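Local atomic coordinates of type III restriction-modification enzyme EcoP15I Res subunit (Escherichia coli, PDB entry 4ZCF), a protein that recognises two inversely oriented CAGCAG sites with the Mod subunits and cleaves DNA 25-27 base pairs downstream of one of them, as an ATP-dependent type III restriction subunit. Residues C[282-287]-C[553-558]; C[380-385]-C[495-500]; C[169-174]-C[203-208]. One frame throughout, in Å; residues are numbered along the deposited sequence.

Contact 1 (C[282-287]-C[553-558])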
# COMPACT_ATOMS: atom_id res chain seq x y z
N ASP C 282 -8.78 -30.36 -37.95
CA ASP C 282 -9.20 -31.75 -38.14
C ASP C 282 -10.36 -32.06 -37.20
O ASP C 282 -10.17 -32.46 -36.05
CB ASP C 282 -8.02 -32.74 -37.97
CG ASP C 282 -7.07 -32.78 -39.16
OD1 ASP C 282 -7.53 -32.57 -40.31
OD2 ASP C 282 -5.87 -33.03 -38.94
N ALA C 283 -11.59 -31.82 -37.70
CA ALA C 283 -12.83 -31.98 -36.96
C ALA C 283 -13.33 -33.42 -36.80
O ALA C 283 -13.31 -34.19 -37.77
CB ALA C 283 -13.91 -31.12 -37.57
N TYR C 284 -13.79 -33.75 -35.57
CA TYR C 284 -14.33 -35.06 -35.17
C TYR C 284 -15.76 -34.89 -34.64
O TYR C 284 -15.95 -34.23 -33.62
CB TYR C 284 -13.46 -35.72 -34.10
CG TYR C 284 -12.08 -36.11 -34.56
CD1 TYR C 284 -11.84 -37.36 -35.12
CD2 TYR C 284 -11.00 -35.24 -34.41
CE1 TYR C 284 -10.56 -37.73 -35.54
CE2 TYR C 284 -9.72 -35.61 -34.82
CZ TYR C 284 -9.50 -36.86 -35.37
OH TYR C 284 -8.23 -37.22 -35.78
N ILE C 285 -16.75 -35.51 -35.33
CA ILE C 285 -18.16 -35.46 -34.95
C ILE C 285 -18.54 -36.80 -34.27
O ILE C 285 -18.61 -37.83 -34.95
CB ILE C 285 -19.09 -35.15 -36.17
CG1 ILE C 285 -18.44 -34.25 -37.27
CG2 ILE C 285 -20.48 -34.73 -35.74
CD1 ILE C 285 -18.18 -32.75 -37.00
N GLU C 286 -18.77 -36.77 -32.94
CA GLU C 286 -19.11 -37.97 -32.16
C GLU C 286 -20.62 -38.23 -32.04
O GLU C 286 -21.35 -37.42 -31.46
CB GLU C 286 -18.40 -37.93 -30.78
CG GLU C 286 -18.84 -38.96 -29.76
CD GLU C 286 -18.31 -40.37 -29.94
OE1 GLU C 286 -17.07 -40.55 -29.97
OE2 GLU C 286 -19.14 -41.31 -29.94
N ASP C 287 -21.08 -39.39 -32.56
CA ASP C 287 -22.48 -39.83 -32.52
C ASP C 287 -22.63 -41.06 -31.62
O ASP C 287 -22.10 -41.10 -30.51
CB ASP C 287 -23.00 -40.13 -33.94
CG ASP C 287 -24.50 -40.00 -34.10
OD1 ASP C 287 -25.25 -40.77 -33.44
OD2 ASP C 287 -24.94 -39.18 -34.94
N THR C 553 -1.46 -29.41 -37.36
CA THR C 553 -2.92 -29.35 -37.35
C THR C 553 -3.50 -29.49 -35.93
O THR C 553 -2.99 -30.30 -35.14
CB THR C 553 -3.51 -30.43 -38.27
OG1 THR C 553 -2.87 -31.67 -38.00
CG2 THR C 553 -3.39 -30.08 -39.76
N LEU C 554 -4.58 -28.73 -35.64
CA LEU C 554 -5.32 -28.78 -34.37
C LEU C 554 -6.53 -29.68 -34.57
O LEU C 554 -7.36 -29.42 -35.46
CB LEU C 554 -5.77 -27.38 -33.87
CG LEU C 554 -6.86 -27.38 -32.76
CD1 LEU C 554 -6.26 -27.46 -31.38
CD2 LEU C 554 -7.79 -26.21 -32.88
N LYS C 555 -6.64 -30.73 -33.75
CA LYS C 555 -7.77 -31.65 -33.80
C LYS C 555 -8.86 -31.08 -32.89
O LYS C 555 -8.58 -30.69 -31.76
CB LYS C 555 -7.35 -33.07 -33.39
CG LYS C 555 -6.29 -33.71 -34.28
CD LYS C 555 -6.01 -35.14 -33.83
CE LYS C 555 -4.82 -35.77 -34.51
NZ LYS C 555 -4.52 -37.11 -33.94
N TYR C 556 -10.08 -30.96 -33.42
CA TYR C 556 -11.21 -30.38 -32.70
C TYR C 556 -12.34 -31.40 -32.58
O TYR C 556 -12.76 -31.97 -33.58
CB TYR C 556 -11.69 -29.10 -33.41
CG TYR C 556 -12.39 -28.13 -32.48
CD1 TYR C 556 -13.76 -28.23 -32.24
CD2 TYR C 556 -11.68 -27.13 -31.81
CE1 TYR C 556 -14.41 -27.35 -31.38
CE2 TYR C 556 -12.32 -26.24 -30.95
CZ TYR C 556 -13.69 -26.36 -30.74
OH TYR C 556 -14.34 -25.50 -29.88
N TYR C 557 -12.81 -31.63 -31.35
CA TYR C 557 -13.86 -32.62 -31.04
C TYR C 557 -15.18 -31.96 -30.71
O TYR C 557 -15.27 -31.19 -29.74
CB TYR C 557 -13.40 -33.56 -29.91
CG TYR C 557 -12.19 -34.38 -30.29
CD1 TYR C 557 -10.91 -33.83 -30.23
CD2 TYR C 557 -12.31 -35.70 -30.71
CE1 TYR C 557 -9.79 -34.57 -30.60
CE2 TYR C 557 -11.20 -36.45 -31.08
CZ TYR C 557 -9.94 -35.88 -31.02
OH TYR C 557 -8.84 -36.60 -31.40
N VAL C 558 -16.22 -32.27 -31.52
CA VAL C 558 -17.58 -31.76 -31.37
C VAL C 558 -18.66 -32.84 -31.16
O VAL C 558 -18.40 -34.04 -31.34
CB VAL C 558 -18.00 -30.68 -32.42
CG1 VAL C 558 -17.28 -29.36 -32.18
CG2 VAL C 558 -17.79 -31.17 -33.84

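Contact 2 (C[380-385]-C[495-500])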
# COMPACT_ATOMS: atom_id res chain seq x y z
N LYS C 380 -6.67 -41.67 -27.40
CA LYS C 380 -6.08 -42.53 -28.43
C LYS C 380 -5.38 -41.73 -29.54
O LYS C 380 -4.30 -42.12 -30.00
CB LYS C 380 -7.14 -43.45 -29.04
N GLU C 381 -5.99 -40.58 -29.92
CA GLU C 381 -5.46 -39.69 -30.95
C GLU C 381 -4.27 -38.86 -30.45
O GLU C 381 -3.38 -38.55 -31.25
CB GLU C 381 -6.57 -38.80 -31.55
CG GLU C 381 -7.65 -39.56 -32.32
CD GLU C 381 -7.19 -40.61 -33.31
OE1 GLU C 381 -6.40 -40.28 -34.22
OE2 GLU C 381 -7.62 -41.78 -33.17
N HIS C 382 -4.24 -38.54 -29.12
CA HIS C 382 -3.16 -37.79 -28.48
C HIS C 382 -1.85 -38.56 -28.47
O HIS C 382 -0.83 -38.00 -28.87
CB HIS C 382 -3.52 -37.35 -27.06
CG HIS C 382 -2.54 -36.39 -26.45
ND1 HIS C 382 -2.16 -36.49 -25.12
CD2 HIS C 382 -1.88 -35.35 -27.01
CE1 HIS C 382 -1.32 -35.50 -24.91
NE2 HIS C 382 -1.11 -34.79 -26.02
N PHE C 383 -1.88 -39.84 -28.02
CA PHE C 383 -0.71 -40.71 -27.95
C PHE C 383 -0.12 -41.01 -29.33
O PHE C 383 1.10 -41.13 -29.44
CB PHE C 383 -0.99 -41.98 -27.13
CG PHE C 383 -1.11 -41.72 -25.64
CD1 PHE C 383 -2.33 -41.37 -25.07
CD2 PHE C 383 0.00 -41.83 -24.81
CE1 PHE C 383 -2.43 -41.12 -23.69
CE2 PHE C 383 -0.11 -41.58 -23.43
CZ PHE C 383 -1.32 -41.23 -22.88
N LYS C 384 -0.98 -41.02 -30.38
CA LYS C 384 -0.58 -41.18 -31.79
C LYS C 384 0.25 -39.94 -32.21
O LYS C 384 1.16 -40.06 -33.04
CB LYS C 384 -1.81 -41.32 -32.71
CG LYS C 384 -2.29 -42.76 -32.97
CD LYS C 384 -1.30 -43.66 -33.74
CE LYS C 384 -1.10 -43.30 -35.20
NZ LYS C 384 -0.05 -44.15 -35.82
N LEU C 385 -0.09 -38.77 -31.64
CA LEU C 385 0.61 -37.52 -31.90
C LEU C 385 1.80 -37.37 -30.96
O LEU C 385 2.81 -36.81 -31.35
CB LEU C 385 -0.37 -36.34 -31.74
CG LEU C 385 0.07 -35.02 -32.36
CD1 LEU C 385 -0.54 -34.84 -33.73
CD2 LEU C 385 -0.32 -33.89 -31.49
N ARG C 495 2.31 -33.61 -17.03
CA ARG C 495 1.01 -33.00 -17.36
C ARG C 495 0.91 -32.57 -18.83
O ARG C 495 1.75 -31.83 -19.33
CB ARG C 495 0.70 -31.84 -16.43
N ARG C 496 -0.11 -33.08 -19.53
CA ARG C 496 -0.38 -32.83 -20.96
C ARG C 496 -1.88 -32.74 -21.24
O ARG C 496 -2.28 -32.15 -22.24
CB ARG C 496 0.29 -33.92 -21.83
CG ARG C 496 -0.20 -35.34 -21.56
CD ARG C 496 0.84 -36.39 -21.85
NE ARG C 496 1.52 -36.80 -20.63
CZ ARG C 496 2.04 -38.01 -20.42
NH1 ARG C 496 1.95 -38.95 -21.36
NH2 ARG C 496 2.63 -38.29 -19.27
N PHE C 497 -2.69 -33.33 -20.36
CA PHE C 497 -4.14 -33.31 -20.45
C PHE C 497 -4.63 -32.25 -19.49
O PHE C 497 -4.18 -32.22 -18.35
CB PHE C 497 -4.75 -34.68 -20.11
CG PHE C 497 -4.35 -35.80 -21.05
CD1 PHE C 497 -5.04 -36.01 -22.24
CD2 PHE C 497 -3.30 -36.65 -20.73
CE1 PHE C 497 -4.67 -37.04 -23.11
CE2 PHE C 497 -2.93 -37.68 -21.60
CZ PHE C 497 -3.62 -37.88 -22.78
N ILE C 498 -5.50 -31.36 -19.97
CA ILE C 498 -6.03 -30.28 -19.15
C ILE C 498 -7.55 -30.31 -19.14
O ILE C 498 -8.18 -30.42 -20.19
CB ILE C 498 -5.47 -28.88 -19.56
CG1 ILE C 498 -3.95 -28.77 -19.33
CG2 ILE C 498 -6.19 -27.74 -18.82
CD1 ILE C 498 -3.08 -29.05 -20.59
N PHE C 499 -8.13 -30.17 -17.96
CA PHE C 499 -9.56 -30.10 -17.78
C PHE C 499 -9.88 -28.69 -17.33
O PHE C 499 -9.44 -28.24 -16.27
CB PHE C 499 -10.03 -31.15 -16.77
CG PHE C 499 -10.02 -32.55 -17.33
CD1 PHE C 499 -8.89 -33.35 -17.25
CD2 PHE C 499 -11.16 -33.08 -17.94
CE1 PHE C 499 -8.88 -34.64 -17.77
CE2 PHE C 499 -11.15 -34.38 -18.46
CZ PHE C 499 -10.01 -35.16 -18.37
N SER C 500 -10.60 -27.96 -18.19
CA SER C 500 -11.00 -26.59 -17.93
C SER C 500 -12.51 -26.44 -18.08
O SER C 500 -13.10 -27.02 -18.99
CB SER C 500 -10.29 -25.64 -18.90
OG SER C 500 -10.73 -24.31 -18.72

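Contact 3 (C[169-174]-C[203-208])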
# COMPACT_ATOMS: atom_id res chain seq x y z
N ASP C 169 -0.82 7.37 -10.65
CA ASP C 169 0.53 7.00 -11.08
C ASP C 169 0.82 7.21 -12.56
O ASP C 169 1.94 7.60 -12.89
CB ASP C 169 0.83 5.54 -10.73
CG ASP C 169 0.76 5.17 -9.26
OD1 ASP C 169 0.72 6.09 -8.41
OD2 ASP C 169 0.77 3.96 -8.95
N PHE C 170 -0.14 6.91 -13.45
CA PHE C 170 0.04 7.06 -14.89
C PHE C 170 0.10 8.54 -15.25
O PHE C 170 1.01 8.96 -15.95
CB PHE C 170 -1.07 6.30 -15.68
CG PHE C 170 -1.09 6.52 -17.19
CD1 PHE C 170 -0.25 5.80 -18.02
CD2 PHE C 170 -1.99 7.42 -17.76
CE1 PHE C 170 -0.29 5.98 -19.41
CE2 PHE C 170 -2.04 7.59 -19.15
CZ PHE C 170 -1.18 6.88 -19.96
N VAL C 171 -0.87 9.32 -14.75
CA VAL C 171 -0.97 10.76 -14.97
C VAL C 171 0.29 11.48 -14.39
O VAL C 171 0.96 12.23 -15.10
CB VAL C 171 -2.32 11.30 -14.40
CG1 VAL C 171 -2.30 12.82 -14.22
CG2 VAL C 171 -3.49 10.89 -15.29
N GLU C 172 0.64 11.16 -13.12
CA GLU C 172 1.77 11.71 -12.37
C GLU C 172 3.21 11.32 -12.79
O GLU C 172 4.16 12.01 -12.40
CB GLU C 172 1.57 11.51 -10.85
CG GLU C 172 0.47 12.38 -10.25
CD GLU C 172 0.54 13.88 -10.47
OE1 GLU C 172 1.67 14.43 -10.54
OE2 GLU C 172 -0.53 14.50 -10.57
N ALA C 173 3.36 10.21 -13.56
CA ALA C 173 4.64 9.68 -14.05
C ALA C 173 5.39 10.66 -14.96
O ALA C 173 4.81 11.23 -15.88
CB ALA C 173 4.41 8.37 -14.78
N SER C 174 6.68 10.85 -14.68
CA SER C 174 7.60 11.77 -15.36
C SER C 174 8.13 11.26 -16.70
O SER C 174 8.37 10.06 -16.84
CB SER C 174 8.76 12.14 -14.43
OG SER C 174 9.81 12.82 -15.10
N GLY C 203 -5.80 16.55 -6.38
CA GLY C 203 -5.56 17.11 -7.70
C GLY C 203 -4.38 16.43 -8.37
O GLY C 203 -3.38 16.12 -7.71
N LEU C 204 -4.53 16.13 -9.67
CA LEU C 204 -3.51 15.51 -10.50
C LEU C 204 -3.12 16.51 -11.60
O LEU C 204 -3.87 17.45 -11.86
CB LEU C 204 -3.99 14.19 -11.17
CG LEU C 204 -4.63 13.06 -10.34
CD1 LEU C 204 -5.10 11.94 -11.25
CD2 LEU C 204 -3.65 12.45 -9.34
N LEU C 205 -1.98 16.28 -12.26
CA LEU C 205 -1.43 17.09 -13.34
C LEU C 205 -1.24 18.54 -12.93
O LEU C 205 -2.07 19.40 -13.25
CB LEU C 205 -2.24 16.94 -14.65
CG LEU C 205 -1.42 16.44 -15.83
CD1 LEU C 205 -2.26 15.64 -16.75
CD2 LEU C 205 -0.76 17.57 -16.57
N ASP C 206 -0.14 18.80 -12.20
CA ASP C 206 0.23 20.12 -11.68
C ASP C 206 -0.96 20.70 -10.87
O ASP C 206 -1.34 21.87 -11.02
CB ASP C 206 0.73 21.05 -12.82
CG ASP C 206 1.25 22.41 -12.39
OD1 ASP C 206 1.72 22.53 -11.23
OD2 ASP C 206 1.17 23.36 -13.20
N ASN C 207 -1.56 19.81 -10.03
CA ASN C 207 -2.70 20.04 -9.14
C ASN C 207 -3.88 20.76 -9.82
O ASN C 207 -4.43 21.71 -9.27
CB ASN C 207 -2.23 20.78 -7.88
CG ASN C 207 -3.26 20.80 -6.77
OD1 ASN C 207 -4.01 19.85 -6.56
ND2 ASN C 207 -3.32 21.91 -6.07
N GLN C 208 -4.27 20.30 -11.02
CA GLN C 208 -5.34 20.95 -11.78
C GLN C 208 -6.65 20.19 -11.84
O GLN C 208 -7.72 20.81 -11.82
CB GLN C 208 -4.88 21.24 -13.21
CG GLN C 208 -3.80 22.30 -13.39
CD GLN C 208 -3.45 22.41 -14.87
OE1 GLN C 208 -3.04 21.44 -15.51
NE2 GLN C 208 -3.65 23.59 -15.45

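Contact 1 (C[282-287]-C[553-558])
Tyr-284 lies flat against Tyr-557 where two neighbouring parallel strands, 280-285 and 553-558, run side by side in the seven-stranded sheet of what is, by its strand order, the second RecA-like domain of this helicase-type motor. Both rings leave their strands with CG anti to the carbonyl carbon (chi1 -66° and -62°), which sends them the same way and makes an offset stack, centroids 4.5 Å apart and planes only 6° from parallel. Starting at the root of Tyr-284, CB sits 3.6 Å from CD2 of Tyr-557. CG and CD2 then come up against CE2 of the same ring, CD2 at 3.5 Å. Further out, CE2 reaches the Tyr-557 hydroxyl and, at the ring's edge, CB of Lys-555. Finally OH rests 3.6 Å from CD of Lys-555, whose extended chain passes obliquely. Replacing Tyr-284 with an alanine would probably uncover one face of the Tyr-557 ring and leave the Lys-555 methylenes without their aromatic neighbour. The backbone of Tyr-284 is gripped at both ends: its N donates to Tyr-556 O, and its O accepts from Val-558 N. Ala-283 and Ile-285 face the other side of the sheet, toward helix 565-576. There CD1 of Ile-285 meets CG2 of Val-558 at 3.6 Å. At the start of strand 553-558, Thr-553 OG1 makes a weak hydrogen bond to Asp-282 OD2, 3.4 Å long.

Contact 2 (C[380-385]-C[495-500])
His-382 turns an edge of its imidazole toward the face of Phe-497, joining helix 368-389 to strand 497-501 of the sheet it packs against. This is the close half of the contact: an offset edge-to-face pair, centroids 4.7 Å apart and planes at 77°, with ND1 of His-382 the nearest atom, 3.1 Å from CZ of Phe-497. With CG anti to the backbone N (chi1 -171°), the histidine reaches out from the helix to meet a phenylalanine coming from the opposite direction. CG of Arg-496 lies at the edge of the same imidazole, 3.5 Å from CE1 of His-382, and Thr-400 of the adjoining strand touches both rings of the pair.

Phe-383, one residue on, makes the looser half and is partly exposed. Its ring crosses that of Phe-497 obliquely, planes at 37°, and the meeting comes down to CE1 of Phe-383 against CZ of Phe-497 at 3.6 Å. CE2 of Phe-383 lies 3.9 Å from NH1 of Arg-496, but that guanidinium has other polar partners: NH1 in a salt bridge with Glu-386, NE in a hydrogen bond to Pro-494 O. His-382 NE2 makes a weak hydrogen bond to Pro-398 O. The helix thus meets the strand and the residue before it mainly through an aromatic cluster and the arginine's aliphatic part, a join held by van der Waals and aromatic packing, its polar groups answered outside the two segments.

Contact 3 (C[169-174]-C[203-208])
Glu-172 and Leu-205 supply the one hydrogen bond between the end of helix 165-172 and the irregular loop 203-208. Leu-205 N donates to OE2 of Glu-172 at 2.9 Å, with an N-H...O angle of 148°; it arrives on the syn side of the carboxylate, 29° out of its plane. A bend at chi2 (-54°) carries the carboxylate across to the loop although CB does not point straight at it. The same side chain stands about 4 Å from a bound manganese ion, close enough for the metal's charge possibly to polarise the carboxylate.

The apolar part belongs to Val-171. Its CG1, anti to the backbone N, touches CB of Leu-204 at 3.7 Å and CD1 of Leu-205 at 3.8 Å, crossing both leucines at about a right angle. Ala-215 of helix 212-217 packs on Val-171 and Leu-204 as well, and Leu-41 touches both Glu-172 and Leu-205, so the junction is buried.

Within the loop, one backbone bond closes a turn: Gln-208 N donates to Leu-204 O at 3.0 Å, and Leu-205, Asp-206 and Asn-207 between them all have positive phi. Asn-207 lies in this turn, and its OD1 bonds Ser-55 OG of a neighbouring subunit.

Helix 165-172 links strands 143-148 and 180-186 in a beta-alpha-beta crossover at one edge of the first parallel sheet, and the whole contact belongs to the P-loop NTPase fold of the helicase-type motor, with a side chain of the last helical turn pinning a loop beside that crossover.

Contacts 1 and 2 work on the same sheet: contact 1 joins two of its inner strands, while contact 2 lays helix 368-389 over another strand. They touch where Tyr-557 OH packs against CB of Glu-381, from the helix of contact 2. Contact 3 is remote, its centre more than 50 Å from the other two, and belongs to the other parallel sheet, at the flank that meets a neighbouring subunit. Chemistry follows place. Contact 1, partly buried, combines a ladder of backbone bonds with a ring stack; contact 2, mostly buried, has an edge-to-face ring pair and hydrocarbon; contact 3, also buried though its loop reaches the surface, rests on one carboxylate bond and a small aliphatic patch.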